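Local coordinates for protein D,D-dipeptidase/D,D-carboxypeptidase (Enterococcus faecalis, PDB 4MUQ) that cleaves D-Ala-D-Ala dipeptides, and probably also the terminal D-Ala of cell-wall precursors, as a zinc-dependent D,D-peptidase of vancomycin resistance, at residues A[43-48]-A[112-117]; A[53-58]-A[146-151]; A[69-74]-A[121-126]; A[75-80]-A[102-107]. All blocks are in the same frame, centred on the assembly; numbering follows the deposited sequence. Where two conformers were deposited one is given.

Contact 1: residues A[43-48]-A[112-117]; sequences PNILMK and LAIDLG. With ZN (zinc ion), chain B; LY0 ((2R)-3-[(R)-[(1R)-1-aminoethyl](hydroxy)phosphoryl]-2-methylpropanoic acid), chain C; 2D8 ((2R)-3-[(R)-[(1S)-1-aminoethyl](hydroxy)phosphoryl]-2-methylpropanoic acid), chain D.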
# COMPACT_ATOMS: atom_id res chain seq x y z
N PRO A 43 -8.37 -19.03 -4.38
CA PRO A 43 -7.47 -19.53 -3.33
C PRO A 43 -5.99 -19.24 -3.57
O PRO A 43 -5.21 -19.26 -2.63
CB PRO A 43 -7.70 -21.05 -3.36
CG PRO A 43 -8.27 -21.32 -4.72
CD PRO A 43 -9.12 -20.13 -5.02
N ASN A 44 -5.61 -18.97 -4.82
CA ASN A 44 -4.20 -18.83 -5.12
C ASN A 44 -3.75 -17.37 -5.12
O ASN A 44 -2.58 -17.07 -5.38
CB ASN A 44 -3.85 -19.55 -6.43
CG ASN A 44 -4.13 -21.05 -6.34
OD1 ASN A 44 -3.61 -21.74 -5.47
ND2 ASN A 44 -4.97 -21.55 -7.24
N ILE A 45 -4.67 -16.47 -4.83
CA ILE A 45 -4.32 -15.07 -4.69
C ILE A 45 -4.25 -14.71 -3.22
O ILE A 45 -5.27 -14.59 -2.55
CB ILE A 45 -5.30 -14.16 -5.43
CG1 ILE A 45 -5.33 -14.57 -6.90
CG2 ILE A 45 -4.92 -12.69 -5.25
CD1 ILE A 45 -5.67 -13.47 -7.83
N LEU A 46 -3.03 -14.56 -2.71
CA LEU A 46 -2.84 -14.29 -1.28
C LEU A 46 -2.63 -12.82 -1.02
O LEU A 46 -2.16 -12.09 -1.89
CB LEU A 46 -1.61 -15.05 -0.78
CG LEU A 46 -1.52 -16.53 -1.12
CD1 LEU A 46 -0.23 -17.12 -0.55
CD2 LEU A 46 -2.73 -17.28 -0.58
N MET A 47 -3.02 -12.38 0.18
CA MET A 47 -2.77 -11.02 0.66
C MET A 47 -2.50 -11.09 2.15
O MET A 47 -2.85 -12.08 2.79
CB MET A 47 -4.00 -10.12 0.45
CG MET A 47 -4.36 -9.85 -1.00
SD MET A 47 -3.12 -8.91 -1.88
CE MET A 47 -3.34 -7.29 -1.14
N LYS A 48 -1.92 -10.04 2.71
CA LYS A 48 -1.84 -9.98 4.16
C LYS A 48 -3.27 -10.04 4.72
O LYS A 48 -4.20 -9.45 4.14
CB LYS A 48 -1.14 -8.70 4.64
CG LYS A 48 0.37 -8.69 4.39
CD LYS A 48 1.05 -7.61 5.22
CE LYS A 48 0.93 -7.89 6.71
NZ LYS A 48 1.85 -8.99 7.16
N LEU A 112 0.68 -6.22 0.27
CA LEU A 112 -0.15 -5.03 0.43
C LEU A 112 -0.76 -4.54 -0.87
O LEU A 112 -1.55 -3.60 -0.86
CB LEU A 112 0.69 -3.89 1.03
CG LEU A 112 1.33 -4.17 2.39
CD1 LEU A 112 2.25 -3.01 2.78
CD2 LEU A 112 0.30 -4.41 3.50
N ALA A 113 -0.41 -5.16 -2.00
CA ALA A 113 -0.87 -4.68 -3.30
C ALA A 113 -1.71 -5.71 -4.00
O ALA A 113 -1.46 -6.90 -3.93
CB ALA A 113 0.31 -4.28 -4.17
N ILE A 114 -2.71 -5.22 -4.71
CA ILE A 114 -3.58 -6.10 -5.47
C ILE A 114 -3.91 -5.47 -6.82
O ILE A 114 -4.14 -4.27 -6.93
CB ILE A 114 -4.86 -6.45 -4.67
CG1 ILE A 114 -5.66 -7.52 -5.41
CG2 ILE A 114 -5.70 -5.21 -4.37
CD1 ILE A 114 -6.31 -8.54 -4.50
N ASP A 115 -3.90 -6.31 -7.86
CA ASP A 115 -4.39 -5.94 -9.18
C ASP A 115 -5.81 -6.47 -9.30
O ASP A 115 -6.05 -7.65 -9.05
CB ASP A 115 -3.48 -6.51 -10.27
CG ASP A 115 -2.07 -5.93 -10.24
OD1 ASP A 115 -1.91 -4.83 -9.73
OD2 ASP A 115 -1.08 -6.54 -10.69
N LEU A 116 -6.73 -5.60 -9.69
CA LEU A 116 -8.13 -5.95 -9.84
C LEU A 116 -8.58 -5.82 -11.30
O LEU A 116 -8.03 -5.01 -12.06
CB LEU A 116 -9.00 -5.03 -8.98
CG LEU A 116 -8.68 -5.05 -7.49
CD1 LEU A 116 -9.48 -3.98 -6.78
CD2 LEU A 116 -8.98 -6.42 -6.89
N GLY A 117 -9.57 -6.60 -11.69
CA GLY A 117 -10.10 -6.51 -13.04
C GLY A 117 -11.58 -6.76 -13.10
O GLY A 117 -12.17 -7.37 -12.21
ZN ZN B . 0.05 -4.70 -9.68
P LY0 C . 1.75 -4.65 -11.98
C1 LY0 C . 2.79 -6.42 -13.62
N1 LY0 C . 1.51 -4.74 -14.63
C2 LY0 C . 1.52 -5.60 -13.52
C4 LY0 C . 3.23 -3.60 -12.10
C5 LY0 C . 3.82 -3.23 -10.77
C6 LY0 C . 4.66 -4.37 -10.23
C7 LY0 C . 4.63 -1.96 -10.96
O31 LY0 C . 1.95 -5.64 -10.81
O32 LY0 C . 0.44 -3.85 -11.66
O61 LY0 C . 4.71 -4.50 -9.02
O62 LY0 C . 5.28 -5.08 -11.01
C4 2D8 D . 3.23 -3.60 -12.09
C5 2D8 D . 3.82 -3.22 -10.77
C6 2D8 D . 4.66 -4.37 -10.23
C7 2D8 D . 4.63 -1.95 -10.95
N1 2D8 D . 0.34 -6.19 -13.59
P 2D8 D . 1.75 -4.64 -11.98
C1 2D8 D . 2.76 -6.41 -13.64
C2 2D8 D . 1.56 -5.50 -13.57
O31 2D8 D . 1.96 -5.65 -10.83
O32 2D8 D . 0.43 -3.85 -11.66
O61 2D8 D . 4.71 -4.50 -9.02
O62 2D8 D . 5.28 -5.08 -11.01
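Leu112, in the loop just ahead of strand 113-117, lays its CD2 methyl against the aliphatic part of Lys48, 3.7 Å from CD, the two side chains running side by side in the same direction. The lysine chain bends at its last two torsions, and its NZ ends in a hydrogen bond to Lys33 O. The backbone of Leu112 and Ala113 receives the end of Met47: in the conformer described, one of two modelled for Met47, CE lies 3.8 Å from Leu112 C, and SD lies 3.3 Å from Ala113 O. Bends at chi2 (-65°) and chi3 (-72°) curl the thioether into this place. The methyl of Ala113 points away from strand 45-48 and lies close to the side chains of His108 and His168. Ile114 turns back to Met47, whose CE, in the same conformer, sits 3.9 Å from its CB. Asp115 then faces the metal: its carboxylate chelates the zinc ion through OD1 at 2.0 Å and OD2 at 2.4 Å, His108 and His168 supplying the other protein ligands. Both phosphinate oxygens of the inhibitor, O31 and O32, also bind the ion, as expected for a mimic of the tetrahedral intermediate, and OD2 of Asp115 accepts a hydrogen bond from N1 of the 2D8 isomer. Val51 and Leu55 of helix 49-62 pack on Leu112 and Ile114, while strand 45-48, paired with 35-39, runs roughly antiparallel to 113-117, 141° between their directions, without backbone hydrogen bonds between them; strands 68-72 and 168-171 flank 113-118 in the central sheet.

Contact 2: residues A[53-58]-A[146-151]; sequences NVLQLI and YGFTQR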
# COMPACT_ATOMS: atom_id res chain seq x y z
N ASN A 53 -9.10 -8.71 4.63
CA ASN A 53 -10.33 -8.35 5.32
C ASN A 53 -10.88 -7.01 4.86
O ASN A 53 -12.09 -6.87 4.67
CB ASN A 53 -10.13 -8.39 6.84
CG ASN A 53 -9.93 -9.80 7.35
OD1 ASN A 53 -10.30 -10.77 6.69
ND2 ASN A 53 -9.32 -9.93 8.53
N VAL A 54 -10.00 -6.04 4.64
CA VAL A 54 -10.43 -4.73 4.18
C VAL A 54 -11.03 -4.81 2.77
O VAL A 54 -12.05 -4.18 2.48
CB VAL A 54 -9.26 -3.73 4.23
CG1 VAL A 54 -9.57 -2.48 3.43
CG2 VAL A 54 -8.94 -3.36 5.68
N LEU A 55 -10.39 -5.61 1.91
CA LEU A 55 -10.88 -5.78 0.55
C LEU A 55 -12.31 -6.31 0.59
O LEU A 55 -13.18 -5.81 -0.12
CB LEU A 55 -9.98 -6.75 -0.21
CG LEU A 55 -10.10 -6.70 -1.73
CD1 LEU A 55 -9.65 -5.33 -2.24
CD2 LEU A 55 -9.29 -7.82 -2.37
N GLN A 56 -12.57 -7.31 1.44
CA GLN A 56 -13.92 -7.83 1.57
C GLN A 56 -14.91 -6.76 2.02
O GLN A 56 -16.03 -6.70 1.52
CB GLN A 56 -13.96 -9.03 2.53
CG GLN A 56 -13.29 -10.28 1.98
CD GLN A 56 -13.97 -10.81 0.73
OE1 GLN A 56 -15.19 -10.67 0.57
NE2 GLN A 56 -13.19 -11.42 -0.15
N LEU A 57 -14.50 -5.90 2.96
CA LEU A 57 -15.36 -4.81 3.40
C LEU A 57 -15.72 -3.87 2.24
O LEU A 57 -16.87 -3.43 2.13
CB LEU A 57 -14.69 -4.01 4.53
CG LEU A 57 -14.53 -4.69 5.89
CD1 LEU A 57 -13.75 -3.79 6.84
CD2 LEU A 57 -15.88 -5.04 6.49
N ILE A 58 -14.76 -3.56 1.38
CA ILE A 58 -15.05 -2.67 0.26
C ILE A 58 -16.00 -3.33 -0.73
O ILE A 58 -16.96 -2.70 -1.19
CB ILE A 58 -13.77 -2.21 -0.48
CG1 ILE A 58 -12.81 -1.52 0.48
CG2 ILE A 58 -14.13 -1.24 -1.57
CD1 ILE A 58 -11.42 -1.32 -0.10
N TYR A 146 -11.08 3.21 3.17
CA TYR A 146 -10.81 1.93 3.82
C TYR A 146 -9.33 1.59 3.93
O TYR A 146 -8.98 0.57 4.52
CB TYR A 146 -11.55 0.78 3.11
CG TYR A 146 -13.05 0.84 3.30
CD1 TYR A 146 -13.67 0.08 4.28
CD2 TYR A 146 -13.84 1.65 2.50
CE1 TYR A 146 -15.03 0.13 4.47
CE2 TYR A 146 -15.21 1.71 2.67
CZ TYR A 146 -15.80 0.94 3.66
OH TYR A 146 -17.17 1.00 3.84
N GLY A 147 -8.46 2.43 3.39
CA GLY A 147 -7.05 2.17 3.51
C GLY A 147 -6.30 1.91 2.21
O GLY A 147 -5.08 1.72 2.24
N PHE A 148 -7.02 1.89 1.09
CA PHE A 148 -6.40 1.63 -0.21
C PHE A 148 -6.23 2.89 -1.06
O PHE A 148 -7.03 3.84 -0.95
CB PHE A 148 -7.24 0.62 -1.01
CG PHE A 148 -6.93 -0.83 -0.74
CD1 PHE A 148 -5.86 -1.45 -1.38
CD2 PHE A 148 -7.72 -1.58 0.12
CE1 PHE A 148 -5.58 -2.79 -1.17
CE2 PHE A 148 -7.44 -2.93 0.34
CZ PHE A 148 -6.37 -3.52 -0.31
N THR A 149 -5.21 2.90 -1.91
CA THR A 149 -4.98 4.00 -2.84
C THR A 149 -4.68 3.43 -4.22
O THR A 149 -4.06 2.37 -4.33
CB THR A 149 -3.82 4.92 -2.34
OG1 THR A 149 -3.81 6.15 -3.09
CG2 THR A 149 -2.45 4.24 -2.45
N GLN A 150 -5.09 4.11 -5.28
CA GLN A 150 -4.64 3.70 -6.61
C GLN A 150 -3.20 4.18 -6.75
O GLN A 150 -2.90 5.37 -6.63
CB GLN A 150 -5.50 4.29 -7.71
CG GLN A 150 -5.15 3.73 -9.07
CD GLN A 150 -5.89 4.41 -10.18
OE1 GLN A 150 -7.03 4.85 -10.01
NE2 GLN A 150 -5.24 4.52 -11.33
N ARG A 151 -2.30 3.24 -6.98
CA ARG A 151 -0.88 3.49 -6.79
C ARG A 151 -0.21 4.33 -7.86
O ARG A 151 0.64 5.18 -7.54
CB ARG A 151 -0.16 2.15 -6.62
CG ARG A 151 1.33 2.26 -6.32
CD ARG A 151 1.55 2.95 -4.99
NE ARG A 151 2.97 3.01 -4.63
CZ ARG A 151 3.81 3.97 -5.00
NH1 ARG A 151 3.40 4.96 -5.79
NH2 ARG A 151 5.07 3.93 -4.59
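Ile58 and Tyr146 run antiparallel alongside one another, CG1 of the isoleucine resting 3.7 Å from CG of the ring and equally close to Tyr146 CB. Farther out along the same ring, Leu57 CB approaches CE1, so the tyrosine lies along the helix flank at two successive residues. Phe148, two residues on, meets three residues of the helix. Val54 CG1 comes to the edge of its ring, near the plane, 3.8 Å from CE2, and the two side chains run in opposite senses. Leu55 lies roughly perpendicular to the phenylalanine, with CD1 4.2 Å from CE2, and Ile58 CD1 touches CD2 at 3.7 Å. Placed opposite the backbone N (chi1 165°), Val54 CG1 lies 3.3 Å from Tyr146 O. The same methyl also meets Tyr146 CB. Gly147 links the aromatics with a positive phi of 116°, and no hydrogen bond joins the segments. Beyond them, Tyr171 meets the Phe148 ring edge-to-face, and Phe139 of helix 134-142 covers Leu55 and Ile58. Here a helix packs across an edge strand, their axes 76° apart, forming part of the hydrophobic core of the alpha+beta Hedgehog/DD-peptidase fold.

Contact 3: residues A[69-74]-A[121-126]; sequences VPVSGY and KDIDFI. With 2D8 ((2R)-3-[(R)-[(1S)-1-aminoethyl](hydroxy)phosphoryl]-2-methylpropanoic acid), chain D; LY0 ((2R)-3-[(R)-[(1R)-1-aminoethyl](hydroxy)phosphoryl]-2-methylpropanoic acid), chain C.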
# COMPACT_ATOMS: atom_id res chain seq x y z
N VAL A 69 -12.79 -9.14 -9.99
CA VAL A 69 -11.97 -10.28 -9.60
C VAL A 69 -10.54 -9.85 -9.25
O VAL A 69 -9.98 -8.94 -9.87
CB VAL A 69 -11.95 -11.37 -10.68
CG1 VAL A 69 -13.36 -11.91 -10.91
CG2 VAL A 69 -11.38 -10.83 -11.96
N PRO A 70 -9.96 -10.51 -8.24
CA PRO A 70 -8.55 -10.29 -7.95
C PRO A 70 -7.74 -11.02 -9.01
O PRO A 70 -8.04 -12.18 -9.33
CB PRO A 70 -8.38 -10.91 -6.57
CG PRO A 70 -9.41 -11.97 -6.50
CD PRO A 70 -10.58 -11.47 -7.31
N VAL A 71 -6.78 -10.33 -9.59
CA VAL A 71 -5.97 -10.85 -10.67
C VAL A 71 -4.59 -11.25 -10.16
O VAL A 71 -4.03 -12.27 -10.57
CB VAL A 71 -5.83 -9.82 -11.83
CG1 VAL A 71 -4.83 -10.30 -12.88
CG2 VAL A 71 -7.18 -9.55 -12.47
N SER A 72 -4.03 -10.44 -9.27
CA SER A 72 -2.71 -10.72 -8.71
C SER A 72 -2.59 -10.05 -7.37
O SER A 72 -2.87 -8.86 -7.25
CB SER A 72 -1.62 -10.19 -9.64
OG SER A 72 -0.34 -10.60 -9.18
N GLY A 73 -2.19 -10.81 -6.36
CA GLY A 73 -1.96 -10.28 -5.02
C GLY A 73 -0.50 -10.41 -4.63
O GLY A 73 0.37 -9.82 -5.26
N TYR A 74 -0.23 -11.18 -3.58
CA TYR A 74 1.15 -11.44 -3.20
C TYR A 74 1.88 -12.15 -4.34
O TYR A 74 1.35 -13.09 -4.92
CB TYR A 74 1.23 -12.30 -1.95
CG TYR A 74 2.65 -12.69 -1.62
CD1 TYR A 74 3.51 -11.77 -1.04
CD2 TYR A 74 3.14 -13.94 -1.94
CE1 TYR A 74 4.82 -12.10 -0.75
CE2 TYR A 74 4.47 -14.29 -1.66
CZ TYR A 74 5.28 -13.34 -1.07
OH TYR A 74 6.60 -13.65 -0.78
N LYS A 121 -14.35 -13.48 -19.03
CA LYS A 121 -13.68 -14.77 -19.18
C LYS A 121 -12.23 -14.70 -19.67
O LYS A 121 -11.44 -15.60 -19.40
CB LYS A 121 -14.51 -15.72 -20.04
CG LYS A 121 -15.34 -16.70 -19.22
CD LYS A 121 -16.18 -17.59 -20.11
CE LYS A 121 -17.36 -16.82 -20.68
NZ LYS A 121 -17.91 -17.48 -21.89
N ASP A 122 -11.87 -13.63 -20.37
CA ASP A 122 -10.48 -13.42 -20.76
C ASP A 122 -9.95 -12.11 -20.19
O ASP A 122 -10.44 -11.03 -20.53
CB ASP A 122 -10.33 -13.46 -22.28
CG ASP A 122 -10.67 -14.82 -22.88
OD1 ASP A 122 -10.27 -15.85 -22.28
OD2 ASP A 122 -11.35 -14.86 -23.93
N ILE A 123 -8.97 -12.21 -19.30
CA ILE A 123 -8.40 -11.04 -18.63
C ILE A 123 -6.90 -10.99 -18.85
O ILE A 123 -6.20 -11.98 -18.65
CB ILE A 123 -8.69 -11.11 -17.12
CG1 ILE A 123 -10.19 -11.05 -16.85
CG2 ILE A 123 -7.95 -9.99 -16.38
CD1 ILE A 123 -10.58 -11.38 -15.42
N ASP A 124 -6.39 -9.83 -19.28
CA ASP A 124 -4.95 -9.68 -19.46
C ASP A 124 -4.29 -9.60 -18.09
O ASP A 124 -4.58 -8.71 -17.30
CB ASP A 124 -4.60 -8.46 -20.30
CG ASP A 124 -3.20 -8.53 -20.87
OD1 ASP A 124 -3.05 -8.83 -22.08
OD2 ASP A 124 -2.24 -8.31 -20.09
N PHE A 125 -3.40 -10.55 -17.83
CA PHE A 125 -2.74 -10.66 -16.53
C PHE A 125 -1.86 -9.45 -16.20
O PHE A 125 -1.85 -8.98 -15.06
CB PHE A 125 -1.90 -11.93 -16.47
CG PHE A 125 -1.11 -12.08 -15.21
CD1 PHE A 125 -1.73 -12.52 -14.04
CD2 PHE A 125 0.24 -11.76 -15.17
CE1 PHE A 125 -1.00 -12.65 -12.87
CE2 PHE A 125 0.97 -11.89 -14.00
CZ PHE A 125 0.34 -12.34 -12.85
N ILE A 126 -1.13 -8.95 -17.20
CA ILE A 126 -0.22 -7.82 -17.00
C ILE A 126 -0.96 -6.48 -16.93
O ILE A 126 -0.65 -5.63 -16.09
CB ILE A 126 0.91 -7.79 -18.07
CG1 ILE A 126 2.11 -8.62 -17.60
CG2 ILE A 126 1.34 -6.36 -18.40
CD1 ILE A 126 3.42 -8.27 -18.29
C4 2D8 D . 3.23 -3.60 -12.09
C5 2D8 D . 3.82 -3.22 -10.77
C6 2D8 D . 4.66 -4.37 -10.23
C7 2D8 D . 4.63 -1.95 -10.95
N1 2D8 D . 0.34 -6.19 -13.59
P 2D8 D . 1.75 -4.64 -11.98
C1 2D8 D . 2.76 -6.41 -13.64
C2 2D8 D . 1.56 -5.50 -13.57
O31 2D8 D . 1.96 -5.65 -10.83
O32 2D8 D . 0.43 -3.85 -11.66
O61 2D8 D . 4.71 -4.50 -9.02
O62 2D8 D . 5.28 -5.08 -11.01
P LY0 C . 1.75 -4.65 -11.98
C1 LY0 C . 2.79 -6.42 -13.62
N1 LY0 C . 1.51 -4.74 -14.63
C2 LY0 C . 1.52 -5.60 -13.52
C4 LY0 C . 3.23 -3.60 -12.10
C5 LY0 C . 3.82 -3.23 -10.77
C6 LY0 C . 4.66 -4.37 -10.23
C7 LY0 C . 4.63 -1.96 -10.96
O31 LY0 C . 1.95 -5.64 -10.81
O32 LY0 C . 0.44 -3.85 -11.66
O61 LY0 C . 4.71 -4.50 -9.02
O62 LY0 C . 5.28 -5.08 -11.01
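Val71 stands on strand 68-72, the edge strand of the antiparallel sheet that carries Asp115, and fits between two residues of the irregular loop 121-126. A classic beta bulge marks this point: Val71 and Ser72 both face Asp115, which lets consecutive residues turn their side chains toward the loop. The two methyls of Val71 divide the work. CG2 meets CG2 of Ile123 at 4.0 Å, whereas CG1, opposite the backbone N (chi1 173°), reaches CD1 of Phe125 at the same distance. The Phe125 ring lies beside the bulge, its CE1 3.8 Å from Val71 O and 4.1 Å from Ser72 CB; Ile83 of helix 77-91 also touches the ring. Ile123 extends the apolar contact back along the strand, CD1 lying 3.6 Å from CG2 of Val69, with Pro128 packed beside it. The Ser72 hydroxyl is hydrogen-bonded to Arg75 NH1, linking the bulge to the substrate pocket. The loop itself forms part of that pocket, as Phe125 and Ile126 continue toward the amino end of the bound D-Ala-D-Ala analogue. There the carbonyl oxygen of Ile126 lies 2.7 Å from N1 of the 2D8 isomer and 2.8 Å from N1 of LY0.

Contact 4: residues A[75-80]-A[102-107]; sequences RSLEEQ and LPNHSE. With 2D8 ((2R)-3-[(R)-[(1S)-1-aminoethyl](hydroxy)phosphoryl]-2-methylpropanoic acid), chain D; LY0 ((2R)-3-[(R)-[(1R)-1-aminoethyl](hydroxy)phosphoryl]-2-methylpropanoic acid), chain C.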
# COMPACT_ATOMS: atom_id res chain seq x y z
N ARG A 75 3.09 -11.68 -4.64
CA ARG A 75 3.98 -12.40 -5.55
C ARG A 75 5.32 -12.57 -4.88
O ARG A 75 5.84 -11.64 -4.23
CB ARG A 75 4.14 -11.65 -6.88
CG ARG A 75 2.80 -11.42 -7.56
CD ARG A 75 2.89 -11.12 -9.04
NE ARG A 75 3.56 -9.86 -9.34
CZ ARG A 75 2.98 -8.78 -9.88
NH1 ARG A 75 1.68 -8.75 -10.15
NH2 ARG A 75 3.71 -7.72 -10.13
N SER A 76 5.87 -13.77 -5.00
CA SER A 76 7.20 -14.07 -4.51
C SER A 76 8.24 -13.49 -5.45
O SER A 76 7.94 -13.05 -6.56
CB SER A 76 7.39 -15.57 -4.47
OG SER A 76 7.33 -16.10 -5.79
N LEU A 77 9.49 -13.53 -5.01
CA LEU A 77 10.59 -13.04 -5.83
C LEU A 77 10.71 -13.81 -7.15
O LEU A 77 10.90 -13.21 -8.21
CB LEU A 77 11.90 -13.15 -5.05
CG LEU A 77 13.15 -12.77 -5.84
CD1 LEU A 77 13.12 -11.31 -6.27
CD2 LEU A 77 14.39 -13.05 -5.01
N GLU A 78 10.59 -15.13 -7.09
CA GLU A 78 10.64 -15.91 -8.33
C GLU A 78 9.52 -15.55 -9.29
O GLU A 78 9.75 -15.46 -10.50
CB GLU A 78 10.72 -17.42 -8.06
CG GLU A 78 9.42 -18.10 -7.59
CD GLU A 78 8.46 -18.50 -8.73
OE1 GLU A 78 7.31 -18.85 -8.41
OE2 GLU A 78 8.85 -18.46 -9.92
N GLU A 79 8.32 -15.32 -8.78
CA GLU A 79 7.19 -14.91 -9.62
C GLU A 79 7.45 -13.57 -10.29
O GLU A 79 7.20 -13.38 -11.49
CB GLU A 79 5.93 -14.77 -8.78
CG GLU A 79 5.35 -16.06 -8.27
CD GLU A 79 4.13 -15.79 -7.43
OE1 GLU A 79 4.21 -15.93 -6.19
OE2 GLU A 79 3.10 -15.38 -8.01
N GLN A 80 7.92 -12.60 -9.51
CA GLN A 80 8.17 -11.28 -10.06
C GLN A 80 9.27 -11.32 -11.13
O GLN A 80 9.19 -10.63 -12.16
CB GLN A 80 8.53 -10.30 -8.95
CG GLN A 80 8.69 -8.86 -9.41
CD GLN A 80 7.35 -8.23 -9.79
OE1 GLN A 80 6.29 -8.72 -9.39
NE2 GLN A 80 7.40 -7.15 -10.56
N LEU A 102 10.98 -3.91 -11.12
CA LEU A 102 12.14 -4.78 -10.95
C LEU A 102 11.89 -5.77 -9.80
O LEU A 102 11.25 -5.43 -8.81
CB LEU A 102 13.38 -3.95 -10.63
CG LEU A 102 13.96 -3.07 -11.74
CD1 LEU A 102 14.99 -2.10 -11.14
CD2 LEU A 102 14.60 -3.94 -12.80
N PRO A 103 12.42 -6.99 -9.93
CA PRO A 103 12.38 -7.90 -8.79
C PRO A 103 12.98 -7.24 -7.56
O PRO A 103 14.03 -6.58 -7.64
CB PRO A 103 13.24 -9.07 -9.27
CG PRO A 103 13.04 -9.07 -10.74
CD PRO A 103 12.99 -7.62 -11.13
N ASN A 104 12.32 -7.43 -6.42
CA ASN A 104 12.65 -6.79 -5.15
C ASN A 104 12.32 -5.30 -5.09
O ASN A 104 12.67 -4.63 -4.15
CB ASN A 104 14.07 -7.08 -4.68
CG ASN A 104 14.20 -8.45 -4.05
OD1 ASN A 104 13.19 -9.04 -3.62
ND2 ASN A 104 15.40 -8.96 -4.00
N HIS A 105 11.60 -4.81 -6.10
CA HIS A 105 11.12 -3.42 -6.08
C HIS A 105 9.63 -3.38 -6.34
O HIS A 105 9.08 -2.31 -6.66
CB HIS A 105 11.85 -2.58 -7.14
CG HIS A 105 13.32 -2.48 -6.92
ND1 HIS A 105 13.93 -1.36 -6.40
CD2 HIS A 105 14.31 -3.39 -7.12
CE1 HIS A 105 15.23 -1.57 -6.32
NE2 HIS A 105 15.49 -2.79 -6.75
N SER A 106 8.95 -4.52 -6.24
CA SER A 106 7.50 -4.60 -6.47
C SER A 106 6.72 -4.61 -5.16
O SER A 106 7.03 -5.38 -4.24
CB SER A 106 7.16 -5.89 -7.21
OG SER A 106 5.74 -6.07 -7.29
N GLU A 107 5.69 -3.77 -5.08
CA GLU A 107 4.76 -3.81 -3.96
C GLU A 107 4.06 -5.13 -3.84
O GLU A 107 3.56 -5.46 -2.76
CB GLU A 107 3.65 -2.78 -4.13
CG GLU A 107 4.10 -1.37 -4.16
CD GLU A 107 2.94 -0.41 -4.04
OE1 GLU A 107 1.86 -0.65 -4.67
OE2 GLU A 107 3.13 0.57 -3.34
C4 2D8 D . 3.23 -3.60 -12.09
C5 2D8 D . 3.82 -3.22 -10.77
C6 2D8 D . 4.66 -4.37 -10.23
C7 2D8 D . 4.63 -1.95 -10.95
N1 2D8 D . 0.34 -6.19 -13.59
P 2D8 D . 1.75 -4.64 -11.98
C1 2D8 D . 2.76 -6.41 -13.64
C2 2D8 D . 1.56 -5.50 -13.57
O31 2D8 D . 1.96 -5.65 -10.83
O32 2D8 D . 0.43 -3.85 -11.66
O61 2D8 D . 4.71 -4.50 -9.02
O62 2D8 D . 5.28 -5.08 -11.01
P LY0 C . 1.75 -4.65 -11.98
C1 LY0 C . 2.79 -6.42 -13.62
N1 LY0 C . 1.51 -4.74 -14.63
C2 LY0 C . 1.52 -5.60 -13.52
C4 LY0 C . 3.23 -3.60 -12.10
C5 LY0 C . 3.82 -3.23 -10.77
C6 LY0 C . 4.66 -4.37 -10.23
C7 LY0 C . 4.63 -1.96 -10.96
O31 LY0 C . 1.95 -5.64 -10.81
O32 LY0 C . 0.44 -3.85 -11.66
O61 LY0 C . 4.71 -4.50 -9.02
O62 LY0 C . 5.28 -5.08 -11.01
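Gln80 and Ser106 meet beside the bound phosphinate, and the glutamine side chain can be followed outward from helix 77-91. From CB, chi1 of -175° sets CG opposite the backbone N, bringing it 3.9 Å from Pro103 CA, in the type II turn from Leu102 to His105. A bend at chi2 (70°) then carries CD over Ser106, 3.5 Å from its CB. At the amide the two ends have separate tasks. OE1 accepts two hydrogen bonds from Arg75, from NE nearly in line with the C=O and from NH2 on a lone pair, both in the guanidinium plane. NE2 donates to the inhibitor carboxylate oxygen O62 at 3.0 Å and also bonds Ala101 O, so the amide orientation is fixed from both ends. Arg75, held edge-on by this grip, uses NH2 again for phosphinate O31 at 2.8 Å, with a longer bond from NH1. Ser106 OG is hydrogen-bonded to carboxylate O61 at 2.6 Å and to His108 N. Leu77 CD1 packs 3.7 Å from Pro103 CB and also touches Asn104 OD1, while Ser76 and Glu79, the latter in one of two modelled conformers, form a capping box. The inhibitor is therefore gripped at two acidic groups: Gln80 and Ser106 bind its carboxylate, consistent with recognition of a free C-terminus, Ala101 N and Trp167 NE1 add further bonds, and the arginine probably stabilises negative charge on the zinc-bound oxygen, as would suit the tetrahedral intermediate of peptide hydrolysis.

From the N terminus, strand 45-48 begins contact 1 and runs directly into helix 49-62, which begins contact 2; strand 68-72 then opens contact 3, and 75-80 opens contact 4. Contact 4 closes first, at 102-107, and lies within the loops of the other three. Contact 1 closes at 112-117, contact 3 at 121-126 and contact 2 at 146-151, so contact 1 crosses both 2 and 3, whereas 3 lies wholly within 2. Contacts 1, 2 and 3 share the central sheet: Asp115 N pairs with Ser72 O, and Ile114 CG2 packs on the Phe148 ring. Salt bridges join Asp115 to Arg75 and Arg151 to Glu107, tying contacts 1 and 2 to contact 4.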